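Local coordinates for carbonic anhydrase (Coccomyxa sp. PA, PDB 3UCJ), which probably catalyses the reversible hydration of carbon dioxide to hydrogencarbonate, using one zinc ion per subunit, at residues Gln38-Leu43 and Asp91-Lys96; Tyr42-Cys47 and Val65-Asn70; His97-Gly102 and Ser182-Val187. All blocks are in the same frame, centred on the assembly; numbering follows the deposited sequence.

The three contacts lie in or beside one mixed beta-sheet. Contacts 2 and 3 are buried parallel strand pairs near the middle of the chain. Contact 1 is partly buried beside the N-terminal ends of the strands, where a loop meets the turn after helix 80-92. Contacts 1 and 2 share Tyr42 and Leu43, and backbone bonds from Leu43 and Ile45 join strand 42-47 to strand 97-103 of contact 3. Chemistry follows place. Contact 1 combines a salt bridge, a water bridge and apolar packing. Contact 2 is a backbone ladder that ends in a zinc ligand. Contact 3 is a similar ladder with a serine and two histidines at its start. All three touch the second subunit.

Contact 1 (Gln38-Leu43 and Asp91-Lys96)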
# COMPACT_ATOMS: atom_id res chain seq x y z
N GLN A 38 21.01 -19.19 3.46
CA GLN A 38 19.83 -19.95 4.00
C GLN A 38 19.26 -20.74 2.86
O GLN A 38 19.27 -20.30 1.69
CB GLN A 38 18.68 -19.00 4.58
CG GLN A 38 18.12 -18.09 3.43
CD GLN A 38 17.05 -17.01 4.02
OE1 GLN A 38 16.19 -17.38 4.86
NE2 GLN A 38 17.10 -15.80 3.53
N ALA A 39 18.67 -21.86 3.21
CA ALA A 39 17.99 -22.67 2.21
C ALA A 39 16.76 -23.37 2.83
O ALA A 39 16.65 -24.64 2.92
CB ALA A 39 19.03 -23.72 1.54
N PRO A 40 15.74 -22.56 3.26
CA PRO A 40 14.53 -23.09 3.87
C PRO A 40 13.72 -23.76 2.80
O PRO A 40 13.70 -23.30 1.65
CB PRO A 40 13.80 -21.75 4.35
CG PRO A 40 14.22 -20.76 3.33
CD PRO A 40 15.76 -21.08 3.33
N GLU A 41 13.00 -24.82 3.20
CA GLU A 41 12.06 -25.41 2.28
C GLU A 41 10.64 -24.84 2.42
O GLU A 41 9.82 -25.16 1.58
CB GLU A 41 12.00 -26.93 2.49
CG GLU A 41 13.33 -27.54 1.96
CD GLU A 41 13.30 -29.04 2.00
OE1 GLU A 41 13.76 -29.63 0.97
OE2 GLU A 41 12.79 -29.58 3.03
N TYR A 42 10.38 -24.06 3.47
CA TYR A 42 8.99 -23.64 3.79
C TYR A 42 8.95 -22.07 3.82
O TYR A 42 9.91 -21.44 4.28
CB TYR A 42 8.64 -24.08 5.19
CG TYR A 42 8.41 -25.58 5.29
CD1 TYR A 42 7.15 -26.13 4.99
CD2 TYR A 42 9.47 -26.43 5.66
CE1 TYR A 42 6.92 -27.50 5.06
CE2 TYR A 42 9.26 -27.82 5.75
CZ TYR A 42 7.99 -28.34 5.43
OH TYR A 42 7.81 -29.67 5.49
N LEU A 43 7.89 -21.52 3.27
CA LEU A 43 7.42 -20.13 3.70
C LEU A 43 6.21 -20.37 4.60
O LEU A 43 5.35 -21.13 4.23
CB LEU A 43 6.98 -19.43 2.46
CG LEU A 43 6.13 -18.09 2.72
CD1 LEU A 43 6.99 -17.11 3.43
CD2 LEU A 43 5.71 -17.52 1.39
N ASP A 91 10.82 -17.34 -5.89
CA ASP A 91 11.65 -17.12 -7.08
C ASP A 91 13.14 -17.29 -6.81
O ASP A 91 13.91 -17.76 -7.73
CB ASP A 91 11.40 -15.75 -7.66
CG ASP A 91 10.03 -15.60 -8.27
OD1 ASP A 91 9.23 -16.55 -8.35
OD2 ASP A 91 9.76 -14.50 -8.79
N HIS A 92 13.62 -16.93 -5.62
CA HIS A 92 15.04 -16.96 -5.37
C HIS A 92 15.43 -18.07 -4.47
O HIS A 92 16.37 -18.84 -4.75
CB HIS A 92 15.49 -15.65 -4.76
CG HIS A 92 15.42 -14.50 -5.70
ND1 HIS A 92 16.51 -14.08 -6.43
CD2 HIS A 92 14.42 -13.65 -5.98
CE1 HIS A 92 16.18 -13.01 -7.13
NE2 HIS A 92 14.91 -12.74 -6.89
N LEU A 93 14.71 -18.25 -3.38
CA LEU A 93 15.07 -19.38 -2.54
C LEU A 93 14.59 -20.77 -3.06
O LEU A 93 15.06 -21.79 -2.53
CB LEU A 93 14.58 -19.17 -1.13
CG LEU A 93 15.21 -17.96 -0.42
CD1 LEU A 93 14.74 -17.97 1.04
CD2 LEU A 93 16.81 -18.02 -0.43
N LYS A 94 13.57 -20.74 -3.94
CA LYS A 94 12.87 -21.92 -4.47
C LYS A 94 12.40 -22.80 -3.35
O LYS A 94 12.69 -24.03 -3.29
CB LYS A 94 13.76 -22.67 -5.52
CG LYS A 94 14.31 -21.75 -6.57
CD LYS A 94 15.56 -22.43 -7.27
CE LYS A 94 16.35 -21.46 -8.19
NZ LYS A 94 15.64 -21.35 -9.50
N ILE A 95 11.61 -22.22 -2.43
CA ILE A 95 11.08 -23.01 -1.37
C ILE A 95 10.12 -23.98 -2.08
O ILE A 95 9.68 -23.72 -3.24
CB ILE A 95 10.16 -22.12 -0.38
CG1 ILE A 95 9.21 -21.33 -1.29
CG2 ILE A 95 11.04 -21.35 0.58
CD1 ILE A 95 7.82 -21.14 -0.58
N LYS A 96 9.74 -25.04 -1.37
CA LYS A 96 8.84 -26.07 -1.89
C LYS A 96 7.41 -26.04 -1.38
O LYS A 96 6.52 -26.52 -2.08
CB LYS A 96 9.43 -27.46 -1.50
CG LYS A 96 10.83 -27.69 -2.19
CD LYS A 96 11.31 -29.16 -1.93
CE LYS A 96 12.66 -29.34 -2.57
NZ LYS A 96 13.27 -30.48 -1.84
O HOH W 1 15.79 -22.69 0.02
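Glu41 and Lys96 take matching torsions across this contact. In each, CG is anti to the carbonyl carbon (chi1 -71° and -64°). Both chains then run extended, side by side and pointing the same way. They end in a salt bridge, Glu41 OE1 to Lys96 NZ at 3.0 Å. The ammonium meets OE1 on its anti side, 33° out of the carboxylate plane. The backbones join as well, with Lys96 N donating to Glu41 O at 3.0 Å.

Ile95 splits its branches. CG2 rests against the backbone oxygen Pro40 O at 3.5 Å, while CD1 makes apolar contact with Leu43 CB at 3.6 Å. Apolar packing continues at Leu93, which points toward 38-43 and crosses the proline ring at about a right angle, its CD1 3.6 Å from Pro40 CG. The same methyl sits over the flat face of the Gln38 amide, 3.9 Å from its CD. One water bridges the two backbones by donating to Pro40 O (2.7 Å) and Leu93 O (2.8 Å).

Gln38 turns its polar end to other partners. OE1 bonds Ser50 of the second subunit, and NE2 bonds a bound acetazolamide. Segment 91-96 leads from the end of helix 80-92 into strand 97-103. The contact thus belongs to the beta-alpha-beta crossover from strand 65-70 to strand 97-103, and at Gln38 it reaches an inhibitor site at the subunit interface.

Contact 2 (Tyr42-Cys47 and Val65-Asn70); sequences YLYIGC and VFVQRN. With ZN (zinc ion), chain C; AZM (5-acetamido-1,3,4-thiadiazole-2-sulfonamide), chain D.
Strands 42-47 and 65-70 pair in parallel, from Tyr42 beside Val65 to Cys47 beside Asn70. Five backbone hydrogen bonds form the ladder. Phe66 N, Gln68 N and Asn70 N donate to Tyr42 O, Tyr44 O and Gly46 O. Tyr44 N and Gly46 N donate back to Phe66 O and Gln68 O. The shortest is Tyr44 N to Phe66 O, 2.8 Å.

Side-chain polar bonds gather at the C-terminal end. Arg69 bends at chi3 (69°), which brings NE back to Cys47 O at 3.0 Å. The oxygen sits at the guanidinium edge, 25° out of its plane. Asn70 ND2 donates almost straight to a lone pair of Gln68 OE1 at 2.9 Å, and OE1 lies in the plane of the Asn70 amide. Gln68 NE2 bonds Asn81 of its own chain, and OE1 also takes a bond from Asn81 of the second subunit.

Apolar packing differs on the two faces. On one, Val65 CG2 wedges between Tyr44 CB (3.6 Å) and Tyr42 CB, and Arg69 CG meets the edge of the Tyr44 ring. Gly46 leaves room for that ring, since a CB would clash with CE2. On the other face, Leu43 CD1 lies 4.0 Å from Phe66 CD2.

Metal binding ends the strand. Cys47 SG holds the zinc ion at 2.4 Å, and the sulfonamide N1 of acetazolamide binds it at 1.9 Å. His103 and Cys106 complete the site.

Helix 80-92 packs on the Leu43, Phe66 and Gln68 face. Helix 54-57, within the crossover between the two strands, touches Tyr44, Val67 and Arg69 through Pro54. Strand 97-103 flanks strand 42-47 on its other side. Beyond strand 65-70, backbone bonds from Val67 reach the second subunit.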
# COMPACT_ATOMS: atom_id res chain seq x y z
N TYR A 42 10.38 -24.06 3.47
CA TYR A 42 8.99 -23.64 3.79
C TYR A 42 8.95 -22.07 3.82
O TYR A 42 9.91 -21.44 4.28
CB TYR A 42 8.64 -24.08 5.19
CG TYR A 42 8.41 -25.58 5.29
CD1 TYR A 42 7.15 -26.13 4.99
CD2 TYR A 42 9.47 -26.43 5.66
CE1 TYR A 42 6.92 -27.50 5.06
CE2 TYR A 42 9.26 -27.82 5.75
CZ TYR A 42 7.99 -28.34 5.43
OH TYR A 42 7.81 -29.67 5.49
N LEU A 43 7.89 -21.52 3.27
CA LEU A 43 7.42 -20.13 3.70
C LEU A 43 6.21 -20.37 4.60
O LEU A 43 5.35 -21.13 4.23
CB LEU A 43 6.98 -19.43 2.46
CG LEU A 43 6.13 -18.09 2.72
CD1 LEU A 43 6.99 -17.11 3.43
CD2 LEU A 43 5.71 -17.52 1.39
N TYR A 44 6.09 -19.62 5.72
CA TYR A 44 4.90 -19.71 6.54
C TYR A 44 4.36 -18.25 6.52
O TYR A 44 5.12 -17.30 6.67
CB TYR A 44 5.30 -20.09 7.92
CG TYR A 44 4.29 -19.88 9.05
CD1 TYR A 44 3.52 -20.93 9.53
CD2 TYR A 44 4.15 -18.61 9.68
CE1 TYR A 44 2.64 -20.76 10.61
CE2 TYR A 44 3.31 -18.44 10.72
CZ TYR A 44 2.54 -19.50 11.19
OH TYR A 44 1.67 -19.26 12.23
N ILE A 45 3.05 -18.17 6.32
CA ILE A 45 2.29 -16.87 6.40
C ILE A 45 1.28 -17.14 7.52
O ILE A 45 0.42 -18.09 7.37
CB ILE A 45 1.54 -16.65 5.16
CG1 ILE A 45 2.52 -16.49 3.94
CG2 ILE A 45 0.64 -15.32 5.29
CD1 ILE A 45 1.85 -16.57 2.58
N GLY A 46 1.40 -16.38 8.60
CA GLY A 46 0.55 -16.61 9.77
C GLY A 46 0.24 -15.31 10.45
O GLY A 46 0.63 -14.24 9.96
N CYS A 47 -0.43 -15.42 11.58
CA CYS A 47 -0.87 -14.22 12.33
C CYS A 47 0.23 -13.66 13.24
O CYS A 47 1.01 -14.48 13.79
CB CYS A 47 -2.16 -14.58 13.18
SG CYS A 47 -2.80 -13.03 13.77
N VAL A 65 12.33 -22.24 8.05
CA VAL A 65 11.09 -21.61 7.67
C VAL A 65 11.19 -20.09 7.64
O VAL A 65 11.48 -19.47 8.62
CB VAL A 65 9.92 -22.12 8.54
CG1 VAL A 65 10.15 -21.80 9.95
CG2 VAL A 65 8.62 -21.55 8.09
N PHE A 66 10.97 -19.56 6.45
CA PHE A 66 10.91 -18.14 6.16
C PHE A 66 9.51 -17.69 6.57
O PHE A 66 8.57 -18.36 6.31
CB PHE A 66 11.09 -17.96 4.68
CG PHE A 66 11.54 -16.60 4.25
CD1 PHE A 66 12.86 -16.34 4.01
CD2 PHE A 66 10.64 -15.62 4.01
CE1 PHE A 66 13.26 -15.15 3.56
CE2 PHE A 66 11.04 -14.42 3.57
CZ PHE A 66 12.35 -14.17 3.34
N VAL A 67 9.39 -16.53 7.20
CA VAL A 67 8.16 -16.13 7.84
C VAL A 67 7.62 -14.73 7.51
O VAL A 67 8.31 -13.78 7.61
CB VAL A 67 8.29 -16.25 9.35
CG1 VAL A 67 7.10 -15.70 10.02
CG2 VAL A 67 8.51 -17.69 9.74
N GLN A 68 6.36 -14.67 7.11
CA GLN A 68 5.57 -13.46 7.10
C GLN A 68 4.50 -13.56 8.19
O GLN A 68 3.81 -14.52 8.25
CB GLN A 68 4.91 -13.26 5.75
CG GLN A 68 3.61 -12.51 5.74
CD GLN A 68 3.74 -11.01 5.77
OE1 GLN A 68 2.77 -10.32 5.82
NE2 GLN A 68 4.93 -10.52 5.70
N ARG A 69 4.38 -12.55 9.04
CA ARG A 69 3.31 -12.62 10.04
C ARG A 69 2.70 -11.23 10.08
O ARG A 69 3.41 -10.25 10.09
CB ARG A 69 3.91 -12.94 11.44
CG ARG A 69 4.14 -14.49 11.57
CD ARG A 69 4.85 -14.71 12.91
NE ARG A 69 3.99 -14.43 14.09
CZ ARG A 69 4.34 -14.70 15.34
NH1 ARG A 69 5.55 -15.22 15.64
NH2 ARG A 69 3.52 -14.38 16.29
N ASN A 70 1.37 -11.21 9.94
CA ASN A 70 0.65 -9.90 9.99
C ASN A 70 -0.67 -10.13 10.71
O ASN A 70 -1.04 -11.28 11.01
CB ASN A 70 0.43 -9.38 8.52
CG ASN A 70 -0.49 -10.30 7.69
OD1 ASN A 70 -1.66 -10.56 8.02
ND2 ASN A 70 0.02 -10.76 6.55
ZN ZN C . -4.71 -13.60 15.02
C1 AZM D . -5.67 -9.78 17.11
C2 AZM D . -7.25 -7.95 17.17
C3 AZM D . -8.19 -6.11 15.97
C4 AZM D . -8.90 -4.78 16.06
N1 AZM D . -4.93 -12.38 16.52
N2 AZM D . -7.37 -8.82 18.23
N3 AZM D . -6.40 -9.95 18.22
N4 AZM D . -8.23 -6.93 17.03
O1 AZM D . -3.30 -10.78 17.54
O2 AZM D . -4.17 -10.50 15.31
O3 AZM D . -7.54 -6.47 14.95
S1 AZM D . -4.40 -10.91 16.74
S2 AZM D . -5.98 -8.34 16.10

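Contact 3 (His97-Gly102 and Ser182-Val187)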
# COMPACT_ATOMS: atom_id res chain seq x y z
N HIS A 97 7.21 -25.49 -0.18
CA HIS A 97 5.91 -25.58 0.50
C HIS A 97 5.55 -24.19 1.14
O HIS A 97 6.38 -23.62 1.86
CB HIS A 97 5.96 -26.58 1.65
CG HIS A 97 6.64 -27.88 1.30
ND1 HIS A 97 6.18 -28.71 0.28
CD2 HIS A 97 7.76 -28.48 1.81
CE1 HIS A 97 6.98 -29.78 0.20
NE2 HIS A 97 7.93 -29.68 1.12
N ILE A 98 4.29 -23.81 1.01
CA ILE A 98 3.86 -22.51 1.65
C ILE A 98 2.74 -22.93 2.64
O ILE A 98 1.78 -23.57 2.22
CB ILE A 98 3.28 -21.61 0.61
CG1 ILE A 98 4.34 -21.14 -0.41
CG2 ILE A 98 2.69 -20.37 1.37
CD1 ILE A 98 3.77 -20.55 -1.67
N LEU A 99 2.92 -22.63 3.90
CA LEU A 99 1.97 -22.96 4.93
C LEU A 99 1.17 -21.67 5.20
O LEU A 99 1.79 -20.65 5.52
CB LEU A 99 2.75 -23.29 6.18
CG LEU A 99 3.82 -24.44 6.13
CD1 LEU A 99 4.61 -24.52 7.42
CD2 LEU A 99 3.02 -25.73 5.77
N VAL A 100 -0.15 -21.71 5.02
CA VAL A 100 -0.99 -20.55 5.33
C VAL A 100 -1.68 -20.96 6.57
O VAL A 100 -2.57 -21.83 6.53
CB VAL A 100 -1.99 -20.33 4.17
CG1 VAL A 100 -3.02 -19.10 4.47
CG2 VAL A 100 -1.23 -20.10 2.87
N CYS A 101 -1.34 -20.29 7.63
CA CYS A 101 -1.79 -20.72 8.94
C CYS A 101 -2.70 -19.72 9.59
O CYS A 101 -2.24 -18.62 9.91
CB CYS A 101 -0.56 -20.95 9.83
SG CYS A 101 -1.04 -21.77 11.40
N GLY A 102 -3.97 -20.06 9.83
CA GLY A 102 -4.74 -19.20 10.74
C GLY A 102 -4.70 -19.77 12.16
O GLY A 102 -4.07 -20.81 12.40
N SER A 182 3.94 -26.45 -3.29
CA SER A 182 2.68 -26.79 -2.69
C SER A 182 2.17 -25.69 -1.68
O SER A 182 2.98 -25.00 -1.09
CB SER A 182 2.82 -28.11 -1.95
OG SER A 182 3.67 -28.04 -0.83
N VAL A 183 0.86 -25.67 -1.45
CA VAL A 183 0.20 -24.62 -0.58
C VAL A 183 -0.72 -25.41 0.34
O VAL A 183 -1.39 -26.38 -0.10
CB VAL A 183 -0.56 -23.65 -1.46
CG1 VAL A 183 -1.20 -22.50 -0.56
CG2 VAL A 183 0.39 -23.03 -2.55
N HIS A 184 -0.62 -25.11 1.63
CA HIS A 184 -1.30 -25.79 2.73
C HIS A 184 -2.14 -24.90 3.58
O HIS A 184 -1.61 -23.89 4.13
CB HIS A 184 -0.25 -26.45 3.59
CG HIS A 184 0.72 -27.27 2.79
ND1 HIS A 184 0.54 -28.63 2.57
CD2 HIS A 184 1.81 -26.91 2.06
CE1 HIS A 184 1.52 -29.08 1.80
NE2 HIS A 184 2.29 -28.06 1.46
N GLY A 185 -3.43 -25.23 3.72
CA GLY A 185 -4.25 -24.53 4.67
C GLY A 185 -4.24 -25.18 6.01
O GLY A 185 -4.70 -26.33 6.13
N ILE A 186 -3.70 -24.53 7.04
CA ILE A 186 -3.67 -25.12 8.37
C ILE A 186 -4.17 -24.12 9.41
O ILE A 186 -4.32 -22.88 9.14
CB ILE A 186 -2.24 -25.58 8.75
CG1 ILE A 186 -1.22 -24.41 8.60
CG2 ILE A 186 -1.80 -26.68 7.87
CD1 ILE A 186 0.18 -24.71 9.29
N VAL A 187 -4.47 -24.63 10.61
CA VAL A 187 -5.00 -23.77 11.67
C VAL A 187 -4.39 -24.22 13.03
O VAL A 187 -4.14 -25.42 13.23
CB VAL A 187 -6.55 -23.80 11.67
CG1 VAL A 187 -7.08 -25.24 12.01
CG2 VAL A 187 -7.05 -22.78 12.64
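Ser182 OG is gripped by two histidines. It lies 2.8 Å from His97 ND1, across the contact, and 2.7 Å from His184 NE2, in its own strand. A weak third bond joins OG to Lys96 O. The group stands at the start of a parallel strand pair, 97-102 with 182-187, in the mixed beta-sheet of this beta-class carbonic anhydrase.

The hydroxyl meets the His97 ring at its edge, in the ring plane. Ser182 places OG between its own backbone N and carbonyl carbon (chi1 67°), which sets the oxygen between the two rings. The two rings are set obliquely, with planes at 74°. His184 also turns an edge to the backbone, CD2 lying 3.3 Å from Ile98 O, and Leu99 CD2 packs against its CB and CG. A leucine in place of His184 would probably leave Ser182 OG without its NE2 partner and His97 ND1 with a less firmly oriented hydroxyl.

Five backbone hydrogen bonds run along the pair. Ile98 N to Ser182 O is the shortest, 2.7 Å. Ile186 N to Val100 O is nearly straight, 178° at the hydrogen. Gly102 N to Ile186 O is the last of the five, one residue before the zinc ligand His103.

The faces have different cover. Val100 and Val183 meet on the side packed by helix 146-167. On the side of the histidines, N-terminal residues Thr6, Ala7 and Leu9 of the second subunit pack over His97, Ser182, His184 and Ile186. Farther along this face Ile186 leans across to strand 97-102, and its CG1 rests 3.7 Å from Cys101 CB.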